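Local coordinates for protein TssK (Serratia sp. FS14, PDB 5Y0E) that probably serves as a structural component of the type VI secretion system baseplate, assembling as a trimer, at residues E356-H361 and G402-E407. Sequence-based numbering, arbitrary orientation.
Sequences EVLLTH and GYTYFE
Leu-358 and Leu-359 of helix 355-365 reach across to Thr-404 on strand 404-408, and the threonine meets each with a different branch. CD2 of Leu-358 comes to 3.8 Å from Thr-404 OG1, the two side chains running alongside each other and pointing opposite ways. Leu-359 instead lies roughly perpendicular to the threonine, its CD2 4.0 Å from Thr-404 CG2. The leucines get there by different first torsions: Leu-358 sets CG anti to its own backbone N (chi1 -173°), whereas Leu-359 sets it anti to the carbonyl carbon (chi1 -73°).

Two residues along the strand, the buried Phe-406 also points at the helix. Its CZ approaches the Leu-358 backbone O obliquely at 4.2 Å, and its ring meets that of Phe-362 further along the helix. Backbone bonds to Val-349 and Leu-347 hold Thr-404 and Phe-406 in the antiparallel sheet, while Leu-359 and Phe-406 both touch Thr-389 of strand 387-389.

This is helix-on-sheet packing: the axes of 356-361 and 404-407 run nearly parallel (11°), 10.6 Å apart at closest. Through methyl, hydroxyl and ring contacts, segments 356-361 and 402-407 bury just 160 Å² and meet by van der Waals packing alone, without directional bonds between them.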
loop_
_atom_site.group_PDB
_atom_site.type_symbol
_atom_site.label_atom_id
_atom_site.label_comp_id
_atom_site.label_asym_id
_atom_site.label_seq_id
_atom_site.Cartn_x
_atom_site.Cartn_y
_atom_site.Cartn_z
ATOM N N GLU A 356 -13.662 -45.972 -2.316
ATOM C CA GLU A 356 -13.380 -47.017 -1.366
ATOM C C GLU A 356 -11.961 -46.954 -0.862
ATOM O O GLU A 356 -11.657 -47.423 0.202
ATOM C CB GLU A 356 -13.646 -48.368 -1.990
ATOM C CG GLU A 356 -15.071 -48.539 -2.454
ATOM C CD GLU A 356 -15.257 -48.195 -3.901
ATOM O OE1 GLU A 356 -16.138 -48.809 -4.520
ATOM O OE2 GLU A 356 -14.544 -47.308 -4.406
ATOM N N VAL A 357 -11.089 -46.364 -1.649
ATOM C CA VAL A 357 -9.714 -46.241 -1.259
ATOM C C VAL A 357 -9.590 -45.090 -0.311
ATOM O O VAL A 357 -8.945 -45.182 0.695
ATOM C CB VAL A 357 -8.828 -45.973 -2.468
ATOM C CG1 VAL A 357 -7.598 -45.191 -2.062
ATOM C CG2 VAL A 357 -8.440 -47.280 -3.117
ATOM N N LEU A 358 -10.260 -44.003 -0.626
ATOM C CA LEU A 358 -10.216 -42.832 0.203
ATOM C C LEU A 358 -10.814 -43.074 1.555
ATOM O O LEU A 358 -10.331 -42.569 2.529
ATOM C CB LEU A 358 -10.945 -41.690 -0.456
ATOM C CG LEU A 358 -10.780 -40.391 0.290
ATOM C CD1 LEU A 358 -9.430 -39.785 0.031
ATOM C CD2 LEU A 358 -11.868 -39.437 -0.091
ATOM N N LEU A 359 -11.863 -43.864 1.640
ATOM C CA LEU A 359 -12.460 -44.101 2.921
ATOM C C LEU A 359 -11.635 -44.993 3.805
ATOM O O LEU A 359 -11.729 -44.914 5.009
ATOM C CB LEU A 359 -13.844 -44.675 2.764
ATOM C CG LEU A 359 -14.847 -43.652 2.298
ATOM C CD1 LEU A 359 -16.090 -44.364 1.862
ATOM C CD2 LEU A 359 -15.184 -42.645 3.361
ATOM N N THR A 360 -10.797 -45.808 3.211
ATOM C CA THR A 360 -10.002 -46.696 4.011
ATOM C C THR A 360 -8.592 -46.211 4.200
ATOM O O THR A 360 -8.142 -46.050 5.303
ATOM C CB THR A 360 -10.012 -48.113 3.442
ATOM O OG1 THR A 360 -9.684 -48.071 2.063
ATOM C CG2 THR A 360 -11.369 -48.689 3.554
ATOM N N HIS A 361 -7.896 -45.937 3.126
ATOM C CA HIS A 361 -6.528 -45.516 3.258
ATOM C C HIS A 361 -6.292 -44.171 3.909
ATOM O O HIS A 361 -5.346 -44.011 4.648
ATOM C CB HIS A 361 -5.844 -45.531 1.903
ATOM C CG HIS A 361 -5.803 -46.878 1.264
ATOM N ND1 HIS A 361 -4.934 -47.189 0.249
ATOM C CD2 HIS A 361 -6.521 -47.994 1.499
ATOM C CE1 HIS A 361 -5.123 -48.439 -0.117
ATOM N NE2 HIS A 361 -6.086 -48.947 0.623
ATOM N N GLY A 402 -18.908 -33.849 -3.121
ATOM C CA GLY A 402 -17.754 -34.572 -3.579
ATOM C C GLY A 402 -16.614 -34.642 -2.589
ATOM O O GLY A 402 -15.651 -35.363 -2.841
ATOM N N TYR A 403 -16.677 -33.910 -1.493
ATOM C CA TYR A 403 -15.692 -34.047 -0.439
ATOM C C TYR A 403 -16.187 -35.017 0.620
ATOM O O TYR A 403 -17.385 -35.222 0.806
ATOM C CB TYR A 403 -15.385 -32.706 0.221
ATOM C CG TYR A 403 -14.496 -31.776 -0.548
ATOM C CD1 TYR A 403 -14.795 -31.406 -1.848
ATOM C CD2 TYR A 403 -13.375 -31.234 0.040
ATOM C CE1 TYR A 403 -13.996 -30.530 -2.536
ATOM C CE2 TYR A 403 -12.575 -30.366 -0.632
ATOM C CZ TYR A 403 -12.880 -30.011 -1.923
ATOM O OH TYR A 403 -12.058 -29.133 -2.588
ATOM N N THR A 404 -15.240 -35.597 1.325
ATOM C CA THR A 404 -15.509 -36.432 2.469
ATOM C C THR A 404 -15.045 -35.689 3.699
ATOM O O THR A 404 -14.035 -34.989 3.665
ATOM C CB THR A 404 -14.797 -37.767 2.352
ATOM O OG1 THR A 404 -15.253 -38.412 1.173
ATOM C CG2 THR A 404 -15.112 -38.651 3.511
ATOM N N TYR A 405 -15.801 -35.833 4.771
ATOM C CA TYR A 405 -15.596 -35.074 5.985
ATOM C C TYR A 405 -15.274 -36.045 7.096
ATOM O O TYR A 405 -16.065 -36.943 7.388
ATOM C CB TYR A 405 -16.826 -34.244 6.312
ATOM C CG TYR A 405 -17.004 -33.167 5.308
ATOM C CD1 TYR A 405 -17.536 -33.440 4.055
ATOM C CD2 TYR A 405 -16.606 -31.879 5.588
ATOM C CE1 TYR A 405 -17.670 -32.464 3.131
ATOM C CE2 TYR A 405 -16.737 -30.894 4.668
ATOM C CZ TYR A 405 -17.262 -31.184 3.442
ATOM O OH TYR A 405 -17.386 -30.165 2.546
ATOM N N PHE A 406 -14.110 -35.877 7.688
ATOM C CA PHE A 406 -13.650 -36.722 8.769
ATOM C C PHE A 406 -13.617 -35.892 10.032
ATOM O O PHE A 406 -12.960 -34.853 10.074
ATOM C CB PHE A 406 -12.269 -37.281 8.462
ATOM C CG PHE A 406 -12.232 -38.123 7.246
ATOM C CD1 PHE A 406 -12.532 -39.463 7.316
ATOM C CD2 PHE A 406 -11.904 -37.579 6.028
ATOM C CE1 PHE A 406 -12.501 -40.246 6.205
ATOM C CE2 PHE A 406 -11.872 -38.369 4.901
ATOM C CZ PHE A 406 -12.167 -39.705 4.995
ATOM N N GLU A 407 -14.331 -36.334 11.047
ATOM C CA GLU A 407 -14.173 -35.738 12.358
ATOM C C GLU A 407 -12.987 -36.385 13.056
ATOM O O GLU A 407 -12.728 -37.579 12.886
ATOM C CB GLU A 407 -15.447 -35.911 13.175
ATOM C CG GLU A 407 -15.460 -35.185 14.500
ATOM C CD GLU A 407 -16.872 -34.869 14.961
ATOM O OE1 GLU A 407 -17.814 -35.530 14.471
ATOM O OE2 GLU A 407 -17.035 -33.957 15.799
#